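Local coordinates for protein AGR_C_4470p (Agrobacterium tumefaciens str. C58, PDB 2HQV) that is of unknown function but belongs to the ChuX/HutX haem-utilisation family and so may take part in handling haem, at residues E54-L59 and A131-D136; D73-E78 and C145-M150. One frame throughout, in Å; residues are numbered along the deposited sequence.

Overall arrangement
Both contacts lie in the ChuX/HutX family region and join a helical element to the same six-stranded antiparallel sheet. Contact 1 brings residues 54-59, which take in part of helix 52-56 and the turn after it, to strand 129-139. Contact 2 brings helix 72-79 to strand 142-151. The two strands follow each other in the chain and are neighbours in the sheet. Backbone pairs such as Thr133 N to Trp148 O, 2.7 Å, probably hydrogen-bond them. The segments alternate along the chain: 54-59, 73-78, 131-136, 145-150. The contact centres are about 13 Å apart, on opposite faces of the sheet. Strand 129-139 thus has the 54-59 segment on one face and helices 72-79 and 172-185 on the other.

Contact 1 of 2, residues E54-L59 and A131-D136; sequences EILAIL and AITFVD
Leu56 and Val135 mark the closest backbone approach, with their CA atoms 8.1 Å apart. Residues 54-56 are helical, in a short helix that starts earlier in the chain. A type I beta turn follows from Leu56 to Leu59, with Leu59 N bonded to Leu56 O at 3.2 Å. Residues 131-136 are extended and belong to strand 129-139. Nothing but side chains meets across this gap.

Leu56 carries the contact. Its CD2 methyl reaches Thr133 CG2 at 4.1 Å and Val135 CG2 at 4.3 Å. One branch therefore touches two residues on the same face of the strand. Leu56 and Thr133 run alongside each other in opposite senses and meet through methyl groups. Thr133 turns CG2 anti to its backbone N, while OG1 lies beside that N. The methyl is left for Leu56, and the hydroxyl hydrogen-bonds Ser66 OG on the adjacent strand 64-68. Leu59 adds a looser approach beside the turn, with CD2 4.5 Å from Val135 CG1.

Ile132 and Phe134 point to the other face of the strand, where they pack on helices 72-79 and 172-185. Strand 129-139 thus has packed side chains on both faces of the antiparallel sheet in this ChuX/HutX family protein. Ile55 faces Leu33, Ala43 and Ala46, so the short helix is also packed against loops.

No hydrogen bond or charge links the two segments. The contact is buried and apolar, so it rests on van der Waals contact and the exclusion of water.

Contact 2 of 2, residues D73-E78 and C145-M150; sequences DAIWNE and CSVWFM
Ile75 packs on Val147 and Phe149 in a buried, apolar helix-on-sheet contact. Helix 72-79 lies here over strand 142-151, a central strand of the six-stranded antiparallel sheet. The nearest CA atoms, those of Ile75 and Val147, are 9.4 Å apart. With Ile75 CG2 trans to the backbone N, the methyl extends from the helix to the strand and approaches the Phe149 ring obliquely, 4.0 Å from CZ. It also meets Val147 CG1 at 4.4 Å. Trp76 leaves the helix at an angle to the strand, but its indole swings closer, with CE3 4.6 Å from Phe149 CZ.

Side chains alternate along the strand, which puts one face of this ChuX/HutX-family sheet under helix 72-79, with Val147 and Phe149 on it. Ser146, Trp148 and Met150 face the other way. On that second face Trp148 NE1 donates to Ser146 OG at 2.9 Å. The bond is bent, at 140°, yet the oxygen lies only 3° out of the indole plane. It helps to fix the rotation of the ring, whose edge also meets the SE atom of Met150, a selenomethionine. On the helix side, Phe149 stacks with Phe158 of strand 156-161 and meets the Phe72 ring. Trp76 NE1 is hydrogen-bonded to Pro103 O.

Contact 1 of 2, residues E54-L59 and A131-D136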
loop_
_atom_site.group_PDB
_atom_site.type_symbol
_atom_site.label_atom_id
_atom_site.label_comp_id
_atom_site.label_asym_id
_atom_site.label_seq_id
_atom_site.Cartn_x
_atom_site.Cartn_y
_atom_site.Cartn_z
ATOM N N GLU A 54 1.207 16.225 10.998
ATOM C CA GLU A 54 0.781 17.356 11.812
ATOM C C GLU A 54 0.209 16.887 13.147
ATOM O O GLU A 54 0.297 17.593 14.149
ATOM C CB GLU A 54 -0.241 18.199 11.042
ATOM C CG GLU A 54 0.339 18.804 9.766
ATOM C CD GLU A 54 -0.669 19.616 8.974
ATOM O OE1 GLU A 54 -1.229 20.580 9.535
ATOM O OE2 GLU A 54 -0.897 19.292 7.789
ATOM N N ILE A 55 -0.362 15.687 13.157
ATOM C CA ILE A 55 -0.924 15.116 14.374
ATOM C C ILE A 55 0.252 14.547 15.185
ATOM O O ILE A 55 0.244 14.558 16.419
ATOM C CB ILE A 55 -1.954 14.006 14.029
ATOM C CG1 ILE A 55 -2.923 13.798 15.193
ATOM C CG2 ILE A 55 -1.242 12.703 13.692
ATOM C CD1 ILE A 55 -2.326 13.120 16.391
ATOM N N LEU A 56 1.266 14.068 14.473
ATOM C CA LEU A 56 2.468 13.524 15.091
ATOM C C LEU A 56 3.206 14.639 15.838
ATOM O O LEU A 56 3.646 14.455 16.970
ATOM C CB LEU A 56 3.376 12.920 14.011
ATOM C CG LEU A 56 3.545 11.395 13.942
ATOM C CD1 LEU A 56 2.202 10.696 13.988
ATOM C CD2 LEU A 56 4.304 11.036 12.664
ATOM N N ALA A 57 3.329 15.800 15.202
ATOM C CA ALA A 57 4.018 16.933 15.820
ATOM C C ALA A 57 3.241 17.489 17.018
ATOM O O ALA A 57 3.730 18.355 17.740
ATOM C CB ALA A 57 4.240 18.037 14.786
ATOM N N ILE A 58 2.036 16.972 17.229
ATOM C CA ILE A 58 1.184 17.427 18.322
ATOM C C ILE A 58 1.126 16.459 19.516
ATOM O O ILE A 58 0.575 16.788 20.572
ATOM C CB ILE A 58 -0.239 17.745 17.758
ATOM C CG1 ILE A 58 -0.325 19.233 17.420
ATOM C CG2 ILE A 58 -1.325 17.357 18.731
ATOM C CD1 ILE A 58 0.732 19.713 16.454
ATOM N N LEU A 59 1.712 15.277 19.350
ATOM C CA LEU A 59 1.746 14.268 20.411
ATOM C C LEU A 59 2.679 14.702 21.541
ATOM O O LEU A 59 3.519 15.583 21.355
ATOM C CB LEU A 59 2.241 12.932 19.846
ATOM C CG LEU A 59 1.264 11.870 19.330
ATOM C CD1 LEU A 59 0.090 12.503 18.622
ATOM C CD2 LEU A 59 2.022 10.923 18.405
ATOM N N ALA A 131 11.340 12.423 6.061
ATOM C CA ALA A 131 11.691 12.250 7.461
ATOM C C ALA A 131 11.409 10.820 7.894
ATOM O O ALA A 131 10.691 10.086 7.219
ATOM C CB ALA A 131 10.879 13.223 8.321
ATOM N N ILE A 132 11.994 10.424 9.014
ATOM C CA ILE A 132 11.788 9.093 9.569
ATOM C C ILE A 132 11.454 9.367 11.028
ATOM O O ILE A 132 12.302 9.845 11.784
ATOM C CB ILE A 132 13.065 8.237 9.450
ATOM C CG1 ILE A 132 13.435 8.082 7.969
ATOM C CG2 ILE A 132 12.835 6.858 10.089
ATOM C CD1 ILE A 132 14.801 7.526 7.732
ATOM N N THR A 133 10.214 9.086 11.411
ATOM C CA THR A 133 9.751 9.361 12.768
ATOM C C THR A 133 9.489 8.127 13.616
ATOM O O THR A 133 8.716 7.246 13.231
ATOM C CB THR A 133 8.452 10.183 12.735
ATOM O OG1 THR A 133 8.622 11.294 11.847
ATOM C CG2 THR A 133 8.095 10.675 14.145
ATOM N N PHE A 134 10.132 8.095 14.782
ATOM C CA PHE A 134 9.983 6.999 15.729
ATOM C C PHE A 134 8.799 7.352 16.622
ATOM O O PHE A 134 8.857 8.319 17.388
ATOM C CB PHE A 134 11.263 6.846 16.565
ATOM C CG PHE A 134 12.474 6.497 15.753
ATOM C CD1 PHE A 134 13.100 7.455 14.959
ATOM C CD2 PHE A 134 12.975 5.198 15.761
ATOM C CE1 PHE A 134 14.207 7.127 14.182
ATOM C CE2 PHE A 134 14.079 4.852 14.990
ATOM C CZ PHE A 134 14.701 5.814 14.194
ATOM N N VAL A 135 7.725 6.573 16.506
ATOM C CA VAL A 135 6.506 6.814 17.270
ATOM C C VAL A 135 6.363 5.821 18.422
ATOM O O VAL A 135 6.300 4.612 18.220
ATOM C CB VAL A 135 5.279 6.737 16.336
ATOM C CG1 VAL A 135 4.003 7.076 17.092
ATOM C CG2 VAL A 135 5.478 7.693 15.156
ATOM N N ASP A 136 6.323 6.360 19.636
ATOM C CA ASP A 136 6.223 5.566 20.856
ATOM C C ASP A 136 5.040 6.127 21.646
ATOM O O ASP A 136 5.176 7.123 22.352
ATOM C CB ASP A 136 7.531 5.718 21.653
ATOM C CG ASP A 136 7.526 4.952 22.966
ATOM O OD1 ASP A 136 6.449 4.475 23.392
ATOM O OD2 ASP A 136 8.616 4.833 23.575
#

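Contact 2 of 2, residues D73-E78 and C145-M150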
loop_
_atom_site.group_PDB
_atom_site.type_symbol
_atom_site.label_atom_id
_atom_site.label_comp_id
_atom_site.label_asym_id
_atom_site.label_seq_id
_atom_site.Cartn_x
_atom_site.Cartn_y
_atom_site.Cartn_z
ATOM N N ASP A 73 19.363 4.874 4.970
ATOM C CA ASP A 73 20.196 3.671 4.910
ATOM C C ASP A 73 20.680 3.173 6.273
ATOM O O ASP A 73 20.664 1.972 6.539
ATOM C CB ASP A 73 21.406 3.930 4.007
ATOM C CG ASP A 73 21.077 3.785 2.537
ATOM O OD1 ASP A 73 20.024 4.291 2.101
ATOM O OD2 ASP A 73 21.880 3.165 1.814
ATOM N N ALA A 74 21.123 4.086 7.131
ATOM C CA ALA A 74 21.614 3.695 8.451
ATOM C C ALA A 74 20.503 3.063 9.281
ATOM O O ALA A 74 20.709 2.052 9.964
ATOM C CB ALA A 74 22.181 4.908 9.186
ATOM N N ILE A 75 19.320 3.663 9.222
ATOM C CA ILE A 75 18.187 3.160 9.980
ATOM C C ILE A 75 17.712 1.813 9.448
ATOM O O ILE A 75 17.421 0.901 10.227
ATOM C CB ILE A 75 17.045 4.203 9.995
ATOM C CG1 ILE A 75 17.499 5.418 10.822
ATOM C CG2 ILE A 75 15.764 3.596 10.576
ATOM C CD1 ILE A 75 16.548 6.617 10.793
ATOM N N TRP A 76 17.646 1.677 8.128
ATOM C CA TRP A 76 17.230 0.413 7.534
ATOM C C TRP A 76 18.218 -0.689 7.929
ATOM O O TRP A 76 17.816 -1.775 8.333
ATOM C CB TRP A 76 17.168 0.535 6.009
ATOM C CG TRP A 76 16.636 -0.678 5.340
ATOM C CD1 TRP A 76 17.355 -1.741 4.872
ATOM C CD2 TRP A 76 15.258 -0.981 5.080
ATOM N NE1 TRP A 76 16.512 -2.684 4.339
ATOM C CE2 TRP A 76 15.219 -2.249 4.458
ATOM C CE3 TRP A 76 14.051 -0.308 5.324
ATOM C CZ2 TRP A 76 14.019 -2.857 4.059
ATOM C CZ3 TRP A 76 12.853 -0.913 4.930
ATOM C CH2 TRP A 76 12.851 -2.178 4.309
ATOM N N ASN A 77 19.512 -0.406 7.809
ATOM C CA ASN A 77 20.536 -1.390 8.164
ATOM C C ASN A 77 20.393 -1.771 9.637
ATOM O O ASN A 77 20.500 -2.941 10.011
ATOM C CB ASN A 77 21.939 -0.824 7.918
ATOM C CG ASN A 77 23.034 -1.761 8.399
ATOM O OD1 ASN A 77 23.180 -2.874 7.892
ATOM N ND2 ASN A 77 23.807 -1.318 9.390
ATOM N N GLU A 78 20.146 -0.766 10.465
ATOM C CA GLU A 78 19.971 -0.964 11.894
ATOM C C GLU A 78 18.804 -1.923 12.154
ATOM O O GLU A 78 18.944 -2.923 12.868
ATOM C CB GLU A 78 19.691 0.387 12.562
ATOM C CG GLU A 78 19.855 0.400 14.059
ATOM C CD GLU A 78 21.310 0.305 14.477
ATOM O OE1 GLU A 78 22.053 1.294 14.290
ATOM O OE2 GLU A 78 21.708 -0.761 14.981
ATOM N N CYS A 145 5.244 0.788 19.533
ATOM C CA CYS A 145 6.485 1.366 19.030
ATOM C C CYS A 145 6.664 1.051 17.547
ATOM O O CYS A 145 6.639 -0.106 17.144
ATOM C CB CYS A 145 7.671 0.826 19.828
ATOM S SG CYS A 145 7.647 1.274 21.591
ATOM N N SER A 146 6.860 2.086 16.739
ATOM C CA SER A 146 7.025 1.889 15.303
ATOM C C SER A 146 7.908 2.966 14.685
ATOM O O SER A 146 8.161 4.015 15.290
ATOM C CB SER A 146 5.650 1.882 14.620
ATOM O OG SER A 146 4.912 3.050 14.951
ATOM N N VAL A 147 8.395 2.688 13.482
ATOM C CA VAL A 147 9.241 3.625 12.763
ATOM C C VAL A 147 8.511 4.010 11.476
ATOM O O VAL A 147 8.265 3.170 10.605
ATOM C CB VAL A 147 10.608 2.996 12.425
ATOM C CG1 VAL A 147 11.519 4.042 11.782
ATOM C CG2 VAL A 147 11.247 2.435 13.694
ATOM N N TRP A 148 8.162 5.289 11.379
ATOM C CA TRP A 148 7.437 5.821 10.237
ATOM C C TRP A 148 8.336 6.519 9.218
ATOM O O TRP A 148 8.991 7.508 9.539
ATOM C CB TRP A 148 6.396 6.842 10.716
ATOM C CG TRP A 148 5.284 6.289 11.566
ATOM C CD1 TRP A 148 5.368 5.281 12.490
ATOM C CD2 TRP A 148 3.931 6.755 11.605
ATOM N NE1 TRP A 148 4.150 5.092 13.094
ATOM C CE2 TRP A 148 3.249 5.980 12.568
ATOM C CE3 TRP A 148 3.223 7.747 10.909
ATOM C CZ2 TRP A 148 1.896 6.176 12.868
ATOM C CZ3 TRP A 148 1.872 7.940 11.206
ATOM C CH2 TRP A 148 1.225 7.155 12.172
ATOM N N PHE A 149 8.369 6.011 7.995
ATOM C CA PHE A 149 9.145 6.664 6.953
ATOM C C PHE A 149 8.141 7.611 6.291
ATOM O O PHE A 149 7.199 7.172 5.636
ATOM C CB PHE A 149 9.700 5.631 5.968
ATOM C CG PHE A 149 10.874 4.865 6.515
ATOM C CD1 PHE A 149 10.719 4.041 7.625
ATOM C CD2 PHE A 149 12.144 5.019 5.964
ATOM C CE1 PHE A 149 11.811 3.379 8.190
ATOM C CE2 PHE A 149 13.248 4.363 6.519
ATOM C CZ PHE A 149 13.079 3.542 7.636
HETATM N N MSE A 150 8.332 8.910 6.512
HETATM C CA MSE A 150 7.427 9.939 5.989
HETATM C C MSE A 150 7.792 10.461 4.603
HETATM O O MSE A 150 8.967 10.520 4.243
HETATM C CB MSE A 150 7.394 11.146 6.933
HETATM C CG MSE A 150 7.315 10.823 8.416
HETATM SE SE MSE A 150 5.705 9.885 8.880
HETATM C CE MSE A 150 4.371 11.184 8.289
#